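Local coordinates for encapsidation protein (Bacillus phage phi29, PDB 5HD9) that probably hydrolyses ATP to drive the packaging of viral DNA into the prohead, as the ATPase of the phage packaging motor, at residues 25-30 / 189-194; 167-172 / 183-188; 29-34 / 151-156. One frame throughout, in Å; residues are numbered along the deposited sequence.

Contact 1: 25-30 / 189-194; sequences IGKSYA and DSLDFS
Lys-27 reaches Ser-190 from the first turn of helix 26-42, and the path of its side chain explains how a residue on the helix can meet the last residues of the N-terminal domain construct. CB leaves along a line that does not favour segment 189-194, and CG stands beside the backbone N (chi1 -77°). Two successive bends follow, at chi2 (54°) and chi3 (67°). CD and CE lie about equally far from Ser-190 OG, CE at 4.3 Å, and only NZ comes within bonding distance. At the tip, NZ donates to Ser-190 OG over 3.1 Å and lies 4.1 Å from Leu-191 CD1. The ammonium has a stronger partner in the backbone O of Arg-23, so the serine is a second acceptor for a group already held by its own loop. Tyr-4 and Ala-22 also touch the lysine side chain.

The same methyl, Leu-191 CD1, also meets Ile-25 CG2 at 3.9 Å, the two side chains passing at a slant. Leu-191 thus covers both the apolar residue at the N-cap position and the amine, while Phe-3 touches it as well. Ser-190 and Leu-191 are the two central residues of a type I turn, Asp-189 to Asp-192, which brings both side chains to the helix. Much of segment 189-194, like Ile-25, also touches a crystal neighbour, so its exact course may owe something to the lattice.

Gly-26, Lys-27 and Ser-28, with Ser-28 OG bonded to Asp-115, fit a P-loop (Walker A) strand-loop-helix, in which the lysine ordinarily faces the nucleotide phosphates.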
ATOM      1  N   ILE A  25     -12.448   0.700  -7.034  1.00 46.13           N
ATOM      2  CA  ILE A  25     -13.334   0.695  -5.858  1.00 44.18           C
ATOM      3  C   ILE A  25     -12.646   0.012  -4.671  1.00 36.84           C
ATOM      4  O   ILE A  25     -12.230   0.675  -3.712  1.00 35.76           O
ATOM      5  CB  ILE A  25     -14.744   0.011  -6.100  1.00 51.23           C
ATOM      6  CG1 ILE A  25     -15.627   0.172  -4.849  1.00 50.82           C
ATOM      7  CG2 ILE A  25     -14.651  -1.469  -6.580  1.00 36.34           C
ATOM      8  CD1 ILE A  25     -16.773  -0.839  -4.720  1.00 41.23           C
ATOM      9  N   GLY A  26     -12.478  -1.301  -4.760  1.00 23.78           N
ATOM     10  CA  GLY A  26     -12.382  -2.124  -3.573  1.00 21.95           C
ATOM     11  C   GLY A  26     -10.986  -2.301  -3.035  1.00 20.09           C
ATOM     12  O   GLY A  26     -10.784  -2.373  -1.826  1.00 21.36           O
ATOM     13  N   LYS A  27     -10.028  -2.377  -3.948  1.00 19.82           N
ATOM     14  CA  LYS A  27      -8.650  -2.673  -3.601  1.00 22.25           C
ATOM     15  C   LYS A  27      -8.098  -1.560  -2.714  1.00 17.88           C
ATOM     16  O   LYS A  27      -7.562  -1.817  -1.636  1.00 16.62           O
ATOM     17  CB  LYS A  27      -7.805  -2.840  -4.871  1.00 23.72           C
ATOM     18  CG  LYS A  27      -7.979  -4.181  -5.597  1.00 32.24           C
ATOM     19  CD  LYS A  27      -9.431  -4.541  -5.953  1.00 33.55           C
ATOM     20  CE  LYS A  27     -10.038  -3.613  -7.000  1.00 30.06           C
ATOM     21  NZ  LYS A  27     -11.097  -4.289  -7.807  1.00 30.93           N
ATOM     22  N   SER A  28      -8.257  -0.321  -3.165  1.00 15.62           N
ATOM     23  CA  SER A  28      -7.784   0.836  -2.416  1.00 15.50           C
ATOM     24  C   SER A  28      -8.569   0.996  -1.123  1.00 14.45           C
ATOM     25  O   SER A  28      -8.004   1.287  -0.066  1.00 14.66           O
ATOM     26  CB  SER A  28      -7.903   2.103  -3.264  1.00 20.71           C
ATOM     27  OG  SER A  28      -7.023   2.049  -4.373  1.00 24.53           O
ATOM     28  N   TYR A  29      -9.878   0.812  -1.223  1.00 14.48           N
ATOM     29  CA  TYR A  29     -10.761   0.857  -0.067  1.00 14.18           C
ATOM     30  C   TYR A  29     -10.360  -0.185   0.974  1.00 13.44           C
ATOM     31  O   TYR A  29     -10.196   0.128   2.152  1.00 13.57           O
ATOM     32  CB  TYR A  29     -12.205   0.627  -0.510  1.00 14.76           C
ATOM     33  CG  TYR A  29     -13.215   0.659   0.615  1.00 16.89           C
ATOM     34  CD1 TYR A  29     -13.483  -0.476   1.368  1.00 18.94           C
ATOM     35  CD2 TYR A  29     -13.914   1.819   0.908  1.00 20.44           C
ATOM     36  CE1 TYR A  29     -14.408  -0.450   2.392  1.00 23.75           C
ATOM     37  CE2 TYR A  29     -14.842   1.855   1.926  1.00 24.34           C
ATOM     38  CZ  TYR A  29     -15.086   0.719   2.664  1.00 28.30           C
ATOM     39  OH  TYR A  29     -16.014   0.760   3.677  1.00 33.73           O
ATOM     40  N   ALA A  30     -10.215  -1.427   0.525  1.00 13.46           N
ATOM     41  CA  ALA A  30      -9.854  -2.531   1.405  1.00 14.40           C
ATOM     42  C   ALA A  30      -8.552  -2.249   2.148  1.00 14.35           C
ATOM     43  O   ALA A  30      -8.397  -2.621   3.313  1.00 13.39           O
ATOM     44  CB  ALA A  30      -9.733  -3.821   0.608  1.00 16.73           C
ATOM     45  N   ASP A 189      -9.983 -10.667 -10.241  1.00 23.91           N
ATOM     46  CA  ASP A 189     -11.066 -10.715 -11.216  1.00 31.87           C
ATOM     47  C   ASP A 189     -12.376 -10.379 -10.512  1.00 30.10           C
ATOM     48  O   ASP A 189     -13.430 -10.932 -10.829  1.00 33.95           O
ATOM     49  CB  ASP A 189     -11.140 -12.097 -11.873  1.00 41.06           C
ATOM     50  CG  ASP A 189     -11.199 -13.225 -10.857  1.00 46.11           C
ATOM     51  OD1 ASP A 189     -12.260 -13.407 -10.222  1.00 47.84           O
ATOM     52  OD2 ASP A 189     -10.185 -13.935 -10.695  1.00 47.63           O
ATOM     53  N   SER A 190     -12.293  -9.453  -9.560  1.00 29.96           N
ATOM     54  CA  SER A 190     -13.386  -9.194  -8.627  1.00 33.86           C
ATOM     55  C   SER A 190     -14.631  -8.606  -9.289  1.00 32.28           C
ATOM     56  O   SER A 190     -15.753  -8.911  -8.876  1.00 34.26           O
ATOM     57  CB  SER A 190     -12.907  -8.256  -7.511  1.00 39.82           C
ATOM     58  OG  SER A 190     -12.380  -7.047  -8.032  1.00 41.70           O
ATOM     59  N   LEU A 191     -14.438  -7.773 -10.308  1.00 27.87           N
ATOM     60  CA  LEU A 191     -15.552  -7.059 -10.928  1.00 30.02           C
ATOM     61  C   LEU A 191     -15.976  -7.668 -12.267  1.00 29.57           C
ATOM     62  O   LEU A 191     -16.729  -7.057 -13.027  1.00 31.14           O
ATOM     63  CB  LEU A 191     -15.191  -5.580 -11.100  1.00 31.91           C
ATOM     64  CG  LEU A 191     -14.958  -4.849  -9.768  1.00 36.24           C
ATOM     65  CD1 LEU A 191     -14.466  -3.427  -9.984  1.00 40.57           C
ATOM     66  CD2 LEU A 191     -16.222  -4.841  -8.914  1.00 36.87           C
ATOM     67  N   ASP A 192     -15.494  -8.873 -12.551  1.00 28.65           N
ATOM     68  CA  ASP A 192     -16.058  -9.683 -13.623  1.00 32.58           C
ATOM     69  C   ASP A 192     -17.158 -10.549 -13.014  1.00 30.99           C
ATOM     70  O   ASP A 192     -16.880 -11.587 -12.414  1.00 29.54           O
ATOM     71  CB  ASP A 192     -14.989 -10.547 -14.296  1.00 32.63           C
ATOM     72  CG  ASP A 192     -15.488 -11.203 -15.580  1.00 36.98           C
ATOM     73  OD1 ASP A 192     -16.716 -11.387 -15.729  1.00 35.73           O
ATOM     74  OD2 ASP A 192     -14.650 -11.536 -16.445  1.00 39.35           O
ATOM     75  N   PHE A 193     -18.404 -10.108 -13.164  1.00 32.56           N
ATOM     76  CA  PHE A 193     -19.539 -10.744 -12.498  1.00 34.54           C
ATOM     77  C   PHE A 193     -20.129 -11.893 -13.309  1.00 35.79           C
ATOM     78  O   PHE A 193     -20.989 -12.629 -12.827  1.00 37.90           O
ATOM     79  CB  PHE A 193     -20.633  -9.707 -12.223  1.00 36.99           C
ATOM     80  CG  PHE A 193     -20.310  -8.747 -11.105  1.00 37.40           C
ATOM     81  CD1 PHE A 193     -19.148  -8.872 -10.355  1.00 35.29           C
ATOM     82  CD2 PHE A 193     -21.182  -7.717 -10.802  1.00 41.92           C
ATOM     83  CE1 PHE A 193     -18.866  -7.980  -9.331  1.00 36.82           C
ATOM     84  CE2 PHE A 193     -20.905  -6.828  -9.781  1.00 42.20           C
ATOM     85  CZ  PHE A 193     -19.749  -6.959  -9.047  1.00 43.47           C
ATOM     86  N   SER A 194     -19.668 -12.041 -14.544  1.00 35.21           N
ATOM     87  CA  SER A 194     -20.186 -13.066 -15.437  1.00 36.83           C
ATOM     88  C   SER A 194     -19.987 -14.466 -14.866  1.00 36.93           C
ATOM     89  O   SER A 194     -20.546 -15.439 -15.376  1.00 39.40           O
ATOM     90  CB  SER A 194     -19.500 -12.961 -16.792  1.00 38.07           C
ATOM     91  OG  SER A 194     -18.271 -13.663 -16.780  1.00 41.42           O
TER

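Contact 2: 167-172 / 183-188; sequences FNLVPD and ALIEIP
A Schellman motif closes helix 162-167, with Asn-168 at positive phi (64°), and the extended chain that follows lays Leu-169 and Pro-171 over Ala-183 and Ile-185 of strand 183-186. Alternation does the sorting on both sides: residues 169 and 171 turn their side chains to the strand while Val-170 turns away, and residues 183 and 185 face the loop while Leu-184 points to the other side of the sheet, against Met-9 of helix 7-11.

The tip of Ile-185 carries most of the contact. Its CG1 lies opposite the carbonyl carbon (chi1 -63°) and chi2 is extended (171°), which pushes CD1 off the strand into the angle between the two loop residues. There CD1 touches Pro-171 CG at 3.9 Å and lies 3.9 Å from Pro-171 CB, with the ring CD 4.1 Å from the same methyl; side chain and ring cross at about a right angle. Roughly perpendicular to that approach, the methyl meets Leu-169 CB at 4.0 Å. Leu-169 itself runs on past Ile-185, and its CD1 reaches Ala-183 CB at 4.2 Å, a second and looser apolar touch.

The surroundings extend this patch. Tyr-180 packs on Leu-169 and Val-159 on Pro-171, and the loop is tied to the edge strand 177-179 by a bond from Asp-172 N to Asn-178 OD1, while Ile-185 pairs through its backbone with Asn-178.

All four touching residues are buried. One isoleucine methyl lies against a proline ring and a leucine CB, with a leucine methyl on an alanine; cohesion is therefore apolar and dispersive, with no directional bond between the segments.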
ATOM      1  N   PHE A 167      13.086  -7.167  -9.216  1.00 17.10           N
ATOM      2  CA  PHE A 167      12.978  -8.390  -8.424  1.00 17.62           C
ATOM      3  C   PHE A 167      12.900  -9.657  -9.277  1.00 19.58           C
ATOM      4  O   PHE A 167      12.816 -10.763  -8.744  1.00 21.66           O
ATOM      5  CB  PHE A 167      11.756  -8.305  -7.509  1.00 16.19           C
ATOM      6  CG  PHE A 167      11.843  -7.202  -6.491  1.00 17.33           C
ATOM      7  CD1 PHE A 167      12.794  -7.244  -5.487  1.00 23.03           C
ATOM      8  CD2 PHE A 167      10.975  -6.124  -6.537  1.00 18.13           C
ATOM      9  CE1 PHE A 167      12.879  -6.232  -4.549  1.00 25.68           C
ATOM     10  CE2 PHE A 167      11.054  -5.109  -5.603  1.00 20.49           C
ATOM     11  CZ  PHE A 167      12.007  -5.163  -4.606  1.00 24.28           C
ATOM     12  N   ASN A 168      12.934  -9.490 -10.594  1.00 17.84           N
ATOM     13  CA  ASN A 168      12.899 -10.619 -11.523  1.00 17.29           C
ATOM     14  C   ASN A 168      11.580 -11.374 -11.424  1.00 16.59           C
ATOM     15  O   ASN A 168      11.552 -12.603 -11.323  1.00 15.92           O
ATOM     16  CB  ASN A 168      14.075 -11.568 -11.270  1.00 20.19           C
ATOM     17  CG  ASN A 168      14.277 -12.561 -12.400  1.00 22.80           C
ATOM     18  OD1 ASN A 168      13.649 -12.459 -13.455  1.00 19.61           O
ATOM     19  ND2 ASN A 168      15.163 -13.529 -12.185  1.00 27.17           N
ATOM     20  N   LEU A 169      10.487 -10.617 -11.457  1.00 15.21           N
ATOM     21  CA  LEU A 169       9.144 -11.177 -11.421  1.00 16.61           C
ATOM     22  C   LEU A 169       8.516 -11.104 -12.811  1.00 18.04           C
ATOM     23  O   LEU A 169       8.341 -10.017 -13.362  1.00 17.94           O
ATOM     24  CB  LEU A 169       8.280 -10.427 -10.404  1.00 14.14           C
ATOM     25  CG  LEU A 169       8.930 -10.234  -9.030  1.00 13.56           C
ATOM     26  CD1 LEU A 169       8.066  -9.357  -8.143  1.00 15.14           C
ATOM     27  CD2 LEU A 169       9.191 -11.573  -8.361  1.00 12.72           C
ATOM     28  N   VAL A 170       8.207 -12.265 -13.381  1.00 18.30           N
ATOM     29  CA  VAL A 170       7.554 -12.344 -14.684  1.00 21.00           C
ATOM     30  C   VAL A 170       6.307 -13.208 -14.550  1.00 22.99           C
ATOM     31  O   VAL A 170       6.365 -14.421 -14.764  1.00 24.39           O
ATOM     32  CB  VAL A 170       8.508 -12.915 -15.753  1.00 27.05           C
ATOM     33  CG1 VAL A 170       7.772 -13.217 -17.072  1.00 33.01           C
ATOM     34  CG2 VAL A 170       9.658 -11.940 -15.977  1.00 27.79           C
ATOM     35  N   PRO A 171       5.171 -12.583 -14.187  1.00 22.34           N
ATOM     36  CA  PRO A 171       3.950 -13.327 -13.874  1.00 18.38           C
ATOM     37  C   PRO A 171       3.249 -13.912 -15.089  1.00 19.85           C
ATOM     38  O   PRO A 171       3.433 -13.444 -16.213  1.00 22.26           O
ATOM     39  CB  PRO A 171       3.065 -12.268 -13.213  1.00 19.08           C
ATOM     40  CG  PRO A 171       3.483 -10.998 -13.860  1.00 20.47           C
ATOM     41  CD  PRO A 171       4.970 -11.131 -14.037  1.00 22.06           C
ATOM     42  N   ASP A 172       2.455 -14.948 -14.839  1.00 18.13           N
ATOM     43  CA  ASP A 172       1.558 -15.517 -15.832  1.00 18.54           C
ATOM     44  C   ASP A 172       0.226 -14.787 -15.721  1.00 18.70           C
ATOM     45  O   ASP A 172      -0.433 -14.857 -14.688  1.00 20.22           O
ATOM     46  CB  ASP A 172       1.389 -17.022 -15.596  1.00 20.75           C
ATOM     47  CG  ASP A 172       0.500 -17.692 -16.628  1.00 25.53           C
ATOM     48  OD1 ASP A 172      -0.235 -16.992 -17.354  1.00 26.05           O
ATOM     49  OD2 ASP A 172       0.531 -18.937 -16.700  1.00 30.46           O
ATOM     50  N   ALA A 183       7.596 -12.507  -2.471  1.00 16.44           N
ATOM     51  CA  ALA A 183       6.699 -11.587  -3.158  1.00 16.28           C
ATOM     52  C   ALA A 183       5.489 -12.294  -3.762  1.00 16.83           C
ATOM     53  O   ALA A 183       5.490 -13.510  -3.951  1.00 19.05           O
ATOM     54  CB  ALA A 183       7.454 -10.823  -4.234  1.00 14.56           C
ATOM     55  N   LEU A 184       4.465 -11.503  -4.065  1.00 17.83           N
ATOM     56  CA  LEU A 184       3.201 -12.011  -4.573  1.00 16.95           C
ATOM     57  C   LEU A 184       2.595 -11.001  -5.545  1.00 13.23           C
ATOM     58  O   LEU A 184       2.585  -9.803  -5.270  1.00 12.79           O
ATOM     59  CB  LEU A 184       2.238 -12.286  -3.412  1.00 19.77           C
ATOM     60  CG  LEU A 184       0.795 -12.654  -3.760  1.00 22.02           C
ATOM     61  CD1 LEU A 184       0.752 -13.983  -4.487  1.00 26.84           C
ATOM     62  CD2 LEU A 184      -0.060 -12.699  -2.503  1.00 21.92           C
ATOM     63  N   ILE A 185       2.106 -11.488  -6.682  1.00 11.93           N
ATOM     64  CA  ILE A 185       1.394 -10.645  -7.637  1.00 12.85           C
ATOM     65  C   ILE A 185      -0.034 -11.151  -7.781  1.00 13.20           C
ATOM     66  O   ILE A 185      -0.251 -12.293  -8.196  1.00 13.46           O
ATOM     67  CB  ILE A 185       2.086 -10.627  -9.022  1.00 12.92           C
ATOM     68  CG1 ILE A 185       3.485 -10.021  -8.903  1.00 13.96           C
ATOM     69  CG2 ILE A 185       1.255  -9.828 -10.036  1.00 12.66           C
ATOM     70  CD1 ILE A 185       4.334 -10.154 -10.158  1.00 13.24           C
ATOM     71  N   GLU A 186      -0.998 -10.303  -7.430  1.00 12.99           N
ATOM     72  CA  GLU A 186      -2.409 -10.640  -7.574  1.00 14.22           C
ATOM     73  C   GLU A 186      -3.041  -9.844  -8.708  1.00 14.18           C
ATOM     74  O   GLU A 186      -2.849  -8.636  -8.811  1.00 14.07           O
ATOM     75  CB  GLU A 186      -3.181 -10.379  -6.277  1.00 17.38           C
ATOM     76  CG  GLU A 186      -4.628 -10.878  -6.337  1.00 17.85           C
ATOM     77  CD  GLU A 186      -5.424 -10.539  -5.099  1.00 18.98           C
ATOM     78  OE1 GLU A 186      -5.004  -9.628  -4.353  1.00 17.85           O
ATOM     79  OE2 GLU A 186      -6.471 -11.183  -4.871  1.00 18.62           O
ATOM     80  N   ILE A 187      -3.788 -10.537  -9.560  1.00 13.86           N
ATOM     81  CA  ILE A 187      -4.599  -9.888 -10.581  1.00 15.29           C
ATOM     82  C   ILE A 187      -6.060 -10.220 -10.290  1.00 15.92           C
ATOM     83  O   ILE A 187      -6.578 -11.230 -10.762  1.00 16.19           O
ATOM     84  CB  ILE A 187      -4.207 -10.336 -12.001  1.00 18.86           C
ATOM     85  CG1 ILE A 187      -2.746  -9.970 -12.276  1.00 19.25           C
ATOM     86  CG2 ILE A 187      -5.101  -9.666 -13.036  1.00 22.00           C
ATOM     87  CD1 ILE A 187      -2.150 -10.634 -13.495  1.00 21.14           C
ATOM     88  N   PRO A 188      -6.726  -9.379  -9.483  1.00 17.28           N
ATOM     89  CA  PRO A 188      -8.092  -9.715  -9.071  1.00 20.20           C
ATOM     90  C   PRO A 188      -9.079  -9.695 -10.230  1.00 21.74           C
ATOM     91  O   PRO A 188      -9.009  -8.816 -11.087  1.00 24.98           O
ATOM     92  CB  PRO A 188      -8.439  -8.621  -8.051  1.00 21.44           C
ATOM     93  CG  PRO A 188      -7.146  -7.970  -7.692  1.00 21.88           C
ATOM     94  CD  PRO A 188      -6.270  -8.112  -8.887  1.00 20.08           C
TER

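Contact 3: 29-34 / 151-156; sequences YAMKVY and ICLSNA
Met-31, a selenomethionine in this crystal, is the one residue of helix segment 29-34 that carries the contact, and it meets two side chains of strand 149-153 with different atoms. Its SE sits 3.6 Å from Ile-151 CD1, the two side chains crossing at about a right angle. Nearer the backbone, CG lies over the forked end of Leu-153, 4.0 Å from Leu-153 CD1 and 4.1 Å from Leu-153 CD2. The division follows from the shape of the chain: a bend at chi2 (-54°) carries SE along the strand, from beside Leu-153 to beside Ile-151, so that one flexible side chain spans two residues on the same face of the sheet.

That face belongs to an ASCE-type P-loop core, in which strand 149-153 is inserted between 16-19, the strand leading into the P-loop, and 109-115. Backbone bonds hold it on both flanks: Ile-151 pairs with Ile-112 and Phe-114, while the intervening Cys-152 pairs with Asn-17 and Val-19.

Around this first shell, Val-113 of strand 109-115, Met-9 of helix 7-11 and Pro-6 pack against Met-31, and Met-9 and Leu-10 also cover Ile-151. Within the helix, Tyr-29 O accepts from Lys-32 N at 2.9 Å and Val-33 N at 3.1 Å. Beyond the strand's end, Asn-155 ND2 donates to the backbone O of Ala-22.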
ATOM      1  N   TYR A  29      -9.878   0.812  -1.223  1.00 14.48           N
ATOM      2  CA  TYR A  29     -10.761   0.857  -0.067  1.00 14.18           C
ATOM      3  C   TYR A  29     -10.360  -0.185   0.974  1.00 13.44           C
ATOM      4  O   TYR A  29     -10.196   0.128   2.152  1.00 13.57           O
ATOM      5  CB  TYR A  29     -12.205   0.627  -0.510  1.00 14.76           C
ATOM      6  CG  TYR A  29     -13.215   0.659   0.615  1.00 16.89           C
ATOM      7  CD1 TYR A  29     -13.483  -0.476   1.368  1.00 18.94           C
ATOM      8  CD2 TYR A  29     -13.914   1.819   0.908  1.00 20.44           C
ATOM      9  CE1 TYR A  29     -14.408  -0.450   2.392  1.00 23.75           C
ATOM     10  CE2 TYR A  29     -14.842   1.855   1.926  1.00 24.34           C
ATOM     11  CZ  TYR A  29     -15.086   0.719   2.664  1.00 28.30           C
ATOM     12  OH  TYR A  29     -16.014   0.760   3.677  1.00 33.73           O
ATOM     13  N   ALA A  30     -10.215  -1.427   0.525  1.00 13.46           N
ATOM     14  CA  ALA A  30      -9.854  -2.531   1.405  1.00 14.40           C
ATOM     15  C   ALA A  30      -8.552  -2.249   2.148  1.00 14.35           C
ATOM     16  O   ALA A  30      -8.397  -2.621   3.313  1.00 13.39           O
ATOM     17  CB  ALA A  30      -9.733  -3.821   0.608  1.00 16.73           C
HETATM   18  N   MSE A  31      -7.618  -1.589   1.470  1.00 15.21           N
HETATM   19  CA  MSE A  31      -6.297  -1.350   2.038  1.00 15.40           C
HETATM   20  C   MSE A  31      -6.259  -0.070   2.870  1.00 13.19           C
HETATM   21  O   MSE A  31      -5.196   0.341   3.343  1.00 13.22           O
HETATM   22  CB  MSE A  31      -5.244  -1.301   0.928  1.00 17.60           C
HETATM   23  CG  MSE A  31      -4.951  -2.657   0.283  1.00 22.56           C
HETATM   24 SE   MSE A  31      -4.474  -4.044   1.585  1.00 34.55          SE
HETATM   25  CE  MSE A  31      -6.209  -4.889   1.826  1.00 32.51           C
ATOM     26  N   LYS A  32      -7.418   0.564   3.032  1.00 11.48           N
ATOM     27  CA  LYS A  32      -7.593   1.574   4.069  1.00 13.51           C
ATOM     28  C   LYS A  32      -8.154   0.871   5.313  1.00 14.45           C
ATOM     29  O   LYS A  32      -7.677   1.074   6.429  1.00 17.29           O
ATOM     30  CB  LYS A  32      -8.529   2.704   3.613  1.00 15.53           C
ATOM     31  CG  LYS A  32      -7.969   3.648   2.539  1.00 17.83           C
ATOM     32  CD  LYS A  32      -8.952   4.800   2.283  1.00 21.78           C
ATOM     33  CE  LYS A  32      -8.482   5.809   1.226  1.00 33.18           C
ATOM     34  NZ  LYS A  32      -7.123   5.566   0.667  1.00 43.07           N
ATOM     35  N   VAL A  33      -9.161   0.027   5.102  1.00 12.47           N
ATOM     36  CA  VAL A  33      -9.823  -0.698   6.187  1.00 12.37           C
ATOM     37  C   VAL A  33      -8.876  -1.626   6.947  1.00 13.53           C
ATOM     38  O   VAL A  33      -8.928  -1.697   8.175  1.00 14.40           O
ATOM     39  CB  VAL A  33     -11.013  -1.547   5.657  1.00 14.97           C
ATOM     40  CG1 VAL A  33     -11.579  -2.462   6.752  1.00 15.56           C
ATOM     41  CG2 VAL A  33     -12.101  -0.648   5.116  1.00 18.71           C
ATOM     42  N   TYR A  34      -8.025  -2.345   6.222  1.00 13.85           N
ATOM     43  CA  TYR A  34      -7.171  -3.350   6.848  1.00 14.62           C
ATOM     44  C   TYR A  34      -6.208  -2.734   7.872  1.00 12.47           C
ATOM     45  O   TYR A  34      -6.215  -3.138   9.031  1.00 11.99           O
ATOM     46  CB  TYR A  34      -6.394  -4.137   5.787  1.00 17.89           C
ATOM     47  CG  TYR A  34      -5.344  -5.057   6.371  1.00 19.93           C
ATOM     48  CD1 TYR A  34      -5.703  -6.257   6.965  1.00 19.79           C
ATOM     49  CD2 TYR A  34      -3.995  -4.723   6.331  1.00 22.92           C
ATOM     50  CE1 TYR A  34      -4.751  -7.100   7.507  1.00 21.91           C
ATOM     51  CE2 TYR A  34      -3.036  -5.558   6.869  1.00 21.94           C
ATOM     52  CZ  TYR A  34      -3.419  -6.744   7.456  1.00 21.18           C
ATOM     53  OH  TYR A  34      -2.461  -7.578   7.989  1.00 22.43           O
ATOM     54  N   ILE A 151       2.171  -3.503   0.427  1.00 10.81           N
ATOM     55  CA  ILE A 151       1.184  -3.832  -0.593  1.00 11.11           C
ATOM     56  C   ILE A 151       1.093  -2.691  -1.599  1.00 11.48           C
ATOM     57  O   ILE A 151       0.707  -1.574  -1.259  1.00 11.56           O
ATOM     58  CB  ILE A 151      -0.197  -4.111   0.029  1.00 11.73           C
ATOM     59  CG1 ILE A 151      -0.096  -5.264   1.033  1.00 15.34           C
ATOM     60  CG2 ILE A 151      -1.207  -4.467  -1.052  1.00 12.53           C
ATOM     61  CD1 ILE A 151      -1.091  -5.192   2.150  1.00 20.59           C
ATOM     62  N   CYS A 152       1.468  -2.989  -2.839  1.00 12.15           N
ATOM     63  CA  CYS A 152       1.460  -2.005  -3.912  1.00 12.83           C
ATOM     64  C   CYS A 152       0.250  -2.228  -4.811  1.00 13.90           C
ATOM     65  O   CYS A 152      -0.005  -3.350  -5.241  1.00 14.58           O
ATOM     66  CB  CYS A 152       2.757  -2.086  -4.719  1.00 13.74           C
ATOM     67  SG  CYS A 152       4.245  -1.914  -3.700  1.00 15.80           S
ATOM     68  N   LEU A 153      -0.489  -1.154  -5.084  1.00 14.32           N
ATOM     69  CA  LEU A 153      -1.719  -1.230  -5.867  1.00 15.83           C
ATOM     70  C   LEU A 153      -1.623  -0.424  -7.158  1.00 18.78           C
ATOM     71  O   LEU A 153      -1.000   0.639  -7.196  1.00 17.24           O
ATOM     72  CB  LEU A 153      -2.906  -0.717  -5.052  1.00 16.00           C
ATOM     73  CG  LEU A 153      -3.052  -1.180  -3.602  1.00 16.38           C
ATOM     74  CD1 LEU A 153      -4.130  -0.357  -2.920  1.00 19.82           C
ATOM     75  CD2 LEU A 153      -3.383  -2.661  -3.532  1.00 18.06           C
ATOM     76  N   SER A 154      -2.265  -0.923  -8.209  1.00 15.50           N
ATOM     77  CA  SER A 154      -2.359  -0.186  -9.465  1.00 16.82           C
ATOM     78  C   SER A 154      -3.559  -0.632 -10.284  1.00 19.85           C
ATOM     79  O   SER A 154      -3.914  -1.812 -10.291  1.00 20.79           O
ATOM     80  CB  SER A 154      -1.083  -0.359 -10.290  1.00 17.71           C
ATOM     81  OG  SER A 154      -1.205   0.289 -11.545  1.00 17.72           O
ATOM     82  N   ASN A 155      -4.180   0.322 -10.973  1.00 20.69           N
ATOM     83  CA  ASN A 155      -5.236   0.015 -11.925  1.00 24.81           C
ATOM     84  C   ASN A 155      -4.627  -0.466 -13.234  1.00 24.88           C
ATOM     85  O   ASN A 155      -5.308  -1.050 -14.076  1.00 26.60           O
ATOM     86  CB  ASN A 155      -6.129   1.235 -12.173  1.00 31.39           C
ATOM     87  CG  ASN A 155      -6.706   1.815 -10.892  1.00 44.74           C
ATOM     88  OD1 ASN A 155      -6.571   3.009 -10.629  1.00 49.07           O
ATOM     89  ND2 ASN A 155      -7.359   0.975 -10.095  1.00 50.65           N
ATOM     90  N   ALA A 156      -3.334  -0.210 -13.396  1.00 23.71           N
ATOM     91  CA  ALA A 156      -2.608  -0.648 -14.577  1.00 24.37           C
ATOM     92  C   ALA A 156      -2.165  -2.089 -14.418  1.00 24.36           C
ATOM     93  O   ALA A 156      -2.290  -2.683 -13.346  1.00 24.08           O
ATOM     94  CB  ALA A 156      -1.407   0.244 -14.827  1.00 26.30           C
TER

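Overall arrangement
From the N terminus, the chain passes strand 16-19 and reaches the start of helix 26-42, which, with Ile-25 just before it, opens both contact 1 and contact 3; the two share Tyr-29 and Ala-30. Contact 3 closes first, when strand 149-153 returns to pack against the helix, and Leu-153 there packs on Ser-28 CA and Lys-27 O of contact 1. Contact 2 then opens and closes a short loop around strand 177-179, in series with contact 3 and nested within the much longer loop that contact 1 completes. Segment 183-188 runs directly into 189-194, so the strand used by contact 2 leads straight into the segment that meets the P-loop helix.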